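Local coordinates for EF0056 (PDB 6ORI), which is an enterococcal surface protein of unknown function, with immunoglobulin-like domains in its N-terminal region and a probable link to biofilm formation, at residues I51-Y56 with G140-E145. Residues are numbered along the deposited sequence; the frame is centred on the assembly and turned at random.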
loop_
_atom_site.group_PDB
_atom_site.type_symbol
_atom_site.label_atom_id
_atom_site.label_comp_id
_atom_site.label_asym_id
_atom_site.label_seq_id
_atom_site.Cartn_x
_atom_site.Cartn_y
_atom_site.Cartn_z
ATOM N N ILE A 51 -14.552 -10.134 -7.959
ATOM C CA ILE A 51 -13.944 -9.430 -6.826
ATOM C C ILE A 51 -14.388 -7.975 -6.883
ATOM O O ILE A 51 -14.140 -7.290 -7.879
ATOM C CB ILE A 51 -12.410 -9.523 -6.855
ATOM C CG1 ILE A 51 -11.953 -10.969 -6.673
ATOM C CG2 ILE A 51 -11.772 -8.591 -5.796
ATOM C CD1 ILE A 51 -10.467 -11.173 -6.873
ATOM N N ASP A 52 -15.028 -7.501 -5.820
ATOM C CA ASP A 52 -15.446 -6.117 -5.719
ATOM C C ASP A 52 -14.274 -5.270 -5.235
ATOM O O ASP A 52 -13.449 -5.746 -4.429
ATOM C CB ASP A 52 -16.612 -5.961 -4.728
ATOM C CG ASP A 52 -17.923 -6.556 -5.228
ATOM O OD1 ASP A 52 -18.022 -7.002 -6.394
ATOM O OD2 ASP A 52 -18.873 -6.540 -4.419
ATOM N N PHE A 53 -14.231 -4.007 -5.656
ATOM C CA PHE A 53 -13.152 -3.103 -5.241
ATOM C C PHE A 53 -13.586 -1.657 -5.362
ATOM O O PHE A 53 -14.581 -1.358 -6.013
ATOM C CB PHE A 53 -11.837 -3.336 -6.031
ATOM C CG PHE A 53 -11.900 -2.919 -7.498
ATOM C CD1 PHE A 53 -11.561 -1.642 -7.911
ATOM C CD2 PHE A 53 -12.309 -3.831 -8.452
ATOM C CE1 PHE A 53 -11.624 -1.300 -9.253
ATOM C CE2 PHE A 53 -12.350 -3.500 -9.793
ATOM C CZ PHE A 53 -12.026 -2.239 -10.194
ATOM N N GLU A 54 -12.803 -0.769 -4.764
ATOM C CA GLU A 54 -12.899 0.665 -4.989
ATOM C C GLU A 54 -11.502 1.180 -5.287
ATOM O O GLU A 54 -10.486 0.550 -4.916
ATOM C CB GLU A 54 -13.420 1.409 -3.757
ATOM C CG GLU A 54 -14.783 0.959 -3.325
ATOM C CD GLU A 54 -15.351 1.766 -2.170
ATOM O OE1 GLU A 54 -14.598 2.176 -1.248
ATOM O OE2 GLU A 54 -16.568 1.969 -2.177
ATOM N N VAL A 55 -11.453 2.319 -5.970
ATOM C CA VAL A 55 -10.193 3.019 -6.224
ATOM C C VAL A 55 -10.270 4.371 -5.531
ATOM O O VAL A 55 -11.291 5.055 -5.616
ATOM C CB VAL A 55 -9.919 3.200 -7.730
ATOM C CG1 VAL A 55 -8.558 3.843 -7.969
ATOM C CG2 VAL A 55 -10.041 1.888 -8.459
ATOM N N TYR A 56 -9.213 4.723 -4.798
ATOM C CA TYR A 56 -9.119 6.036 -4.175
ATOM C C TYR A 56 -8.046 6.848 -4.865
ATOM O O TYR A 56 -7.009 6.319 -5.267
ATOM C CB TYR A 56 -8.808 5.929 -2.662
ATOM C CG TYR A 56 -9.720 4.956 -1.966
ATOM C CD1 TYR A 56 -11.085 4.984 -2.168
ATOM C CD2 TYR A 56 -9.215 3.972 -1.139
ATOM C CE1 TYR A 56 -11.914 4.048 -1.570
ATOM C CE2 TYR A 56 -10.035 3.044 -0.552
ATOM C CZ TYR A 56 -11.379 3.096 -0.756
ATOM O OH TYR A 56 -12.169 2.130 -0.172
ATOM N N GLY A 140 -16.332 -1.060 -8.211
ATOM C CA GLY A 140 -15.413 -1.796 -9.057
ATOM C C GLY A 140 -15.705 -3.271 -9.000
ATOM O O GLY A 140 -16.006 -3.806 -7.947
ATOM N N VAL A 141 -15.597 -3.931 -10.140
ATOM C CA VAL A 141 -15.801 -5.372 -10.231
ATOM C C VAL A 141 -14.786 -5.946 -11.204
ATOM O O VAL A 141 -14.699 -5.507 -12.353
ATOM C CB VAL A 141 -17.238 -5.760 -10.708
ATOM C CG1 VAL A 141 -17.368 -7.268 -10.767
ATOM C CG2 VAL A 141 -18.299 -5.200 -9.796
ATOM N N ILE A 142 -13.997 -6.900 -10.724
ATOM C CA ILE A 142 -13.215 -7.779 -11.588
ATOM C C ILE A 142 -14.041 -9.023 -11.829
ATOM O O ILE A 142 -14.415 -9.716 -10.893
ATOM C CB ILE A 142 -11.885 -8.196 -10.951
ATOM C CG1 ILE A 142 -11.024 -6.978 -10.544
ATOM C CG2 ILE A 142 -11.100 -9.096 -11.931
ATOM C CD1 ILE A 142 -9.841 -7.340 -9.640
ATOM N N THR A 143 -14.326 -9.312 -13.086
ATOM C CA THR A 143 -15.130 -10.473 -13.466
ATOM C C THR A 143 -14.235 -11.517 -14.116
ATOM O O THR A 143 -13.532 -11.217 -15.071
ATOM C CB THR A 143 -16.233 -10.053 -14.455
ATOM O OG1 THR A 143 -17.107 -9.116 -13.836
ATOM C CG2 THR A 143 -17.062 -11.248 -14.903
ATOM N N PHE A 144 -14.338 -12.757 -13.642
ATOM C CA PHE A 144 -13.488 -13.863 -14.092
ATOM C C PHE A 144 -14.230 -14.841 -14.990
ATOM O O PHE A 144 -15.448 -14.933 -14.941
ATOM C CB PHE A 144 -12.902 -14.614 -12.870
ATOM C CG PHE A 144 -11.899 -13.813 -12.055
ATOM C CD1 PHE A 144 -12.326 -12.989 -11.041
ATOM C CD2 PHE A 144 -10.549 -13.879 -12.321
ATOM C CE1 PHE A 144 -11.397 -12.243 -10.299
ATOM C CE2 PHE A 144 -9.634 -13.164 -11.578
ATOM C CZ PHE A 144 -10.070 -12.321 -10.574
ATOM N N GLU A 145 -13.469 -15.591 -15.787
ATOM C CA GLU A 145 -14.013 -16.620 -16.682
ATOM C C GLU A 145 -14.581 -17.815 -15.952
ATOM O O GLU A 145 -15.423 -18.539 -16.494
ATOM C CB GLU A 145 -12.904 -17.148 -17.588
ATOM C CG GLU A 145 -12.346 -16.128 -18.543
ATOM C CD GLU A 145 -11.145 -16.656 -19.309
ATOM O OE1 GLU A 145 -10.443 -17.562 -18.793
ATOM O OE2 GLU A 145 -10.896 -16.162 -20.427
#
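I51 and F53 pair with I142 and G140 as hydrogen-bonded pairs of two antiparallel strands, and D52 faces V141 as the non-hydrogen-bonded pair between them. I51 and I142 exchange two bonds, I51 N to I142 O (3.0 Å) and I142 N to I51 O (2.9 Å). At the other end F53 N meets G140 O at 2.9 Å, from above the carbonyl plane. The return bond, G140 N to F53 O, is bent and weak. The F53 ring folds back across the partner strand. Its CG sits between the backbone N and the carbonyl carbon (chi1 70°), which lays the ring over G140. G140 CA stands 3.5 Å from the ring centroid and forms a CH-pi contact with that face. F53 CE2 also touches I142 CG1 (3.8 Å). Further along, I51 CD1 reaches F144 CE1 at 3.7 Å, the two side chains crossing at a slant. On the other face D52 and V141 lie side by side, with D52 OD1 3.9 Å from V141 CG2. Strand 50-59 runs between strands 31-38 and 135-144, antiparallel to both, and strand 82-87 flanks 135-144 on its far side. This antiparallel pairing is consistent with an immunoglobulin-like fold. F36 of strand 31-38 and I85 of strand 82-87 pack on F53, joining all four neighbouring strands through one buried, largely apolar face of the sheet.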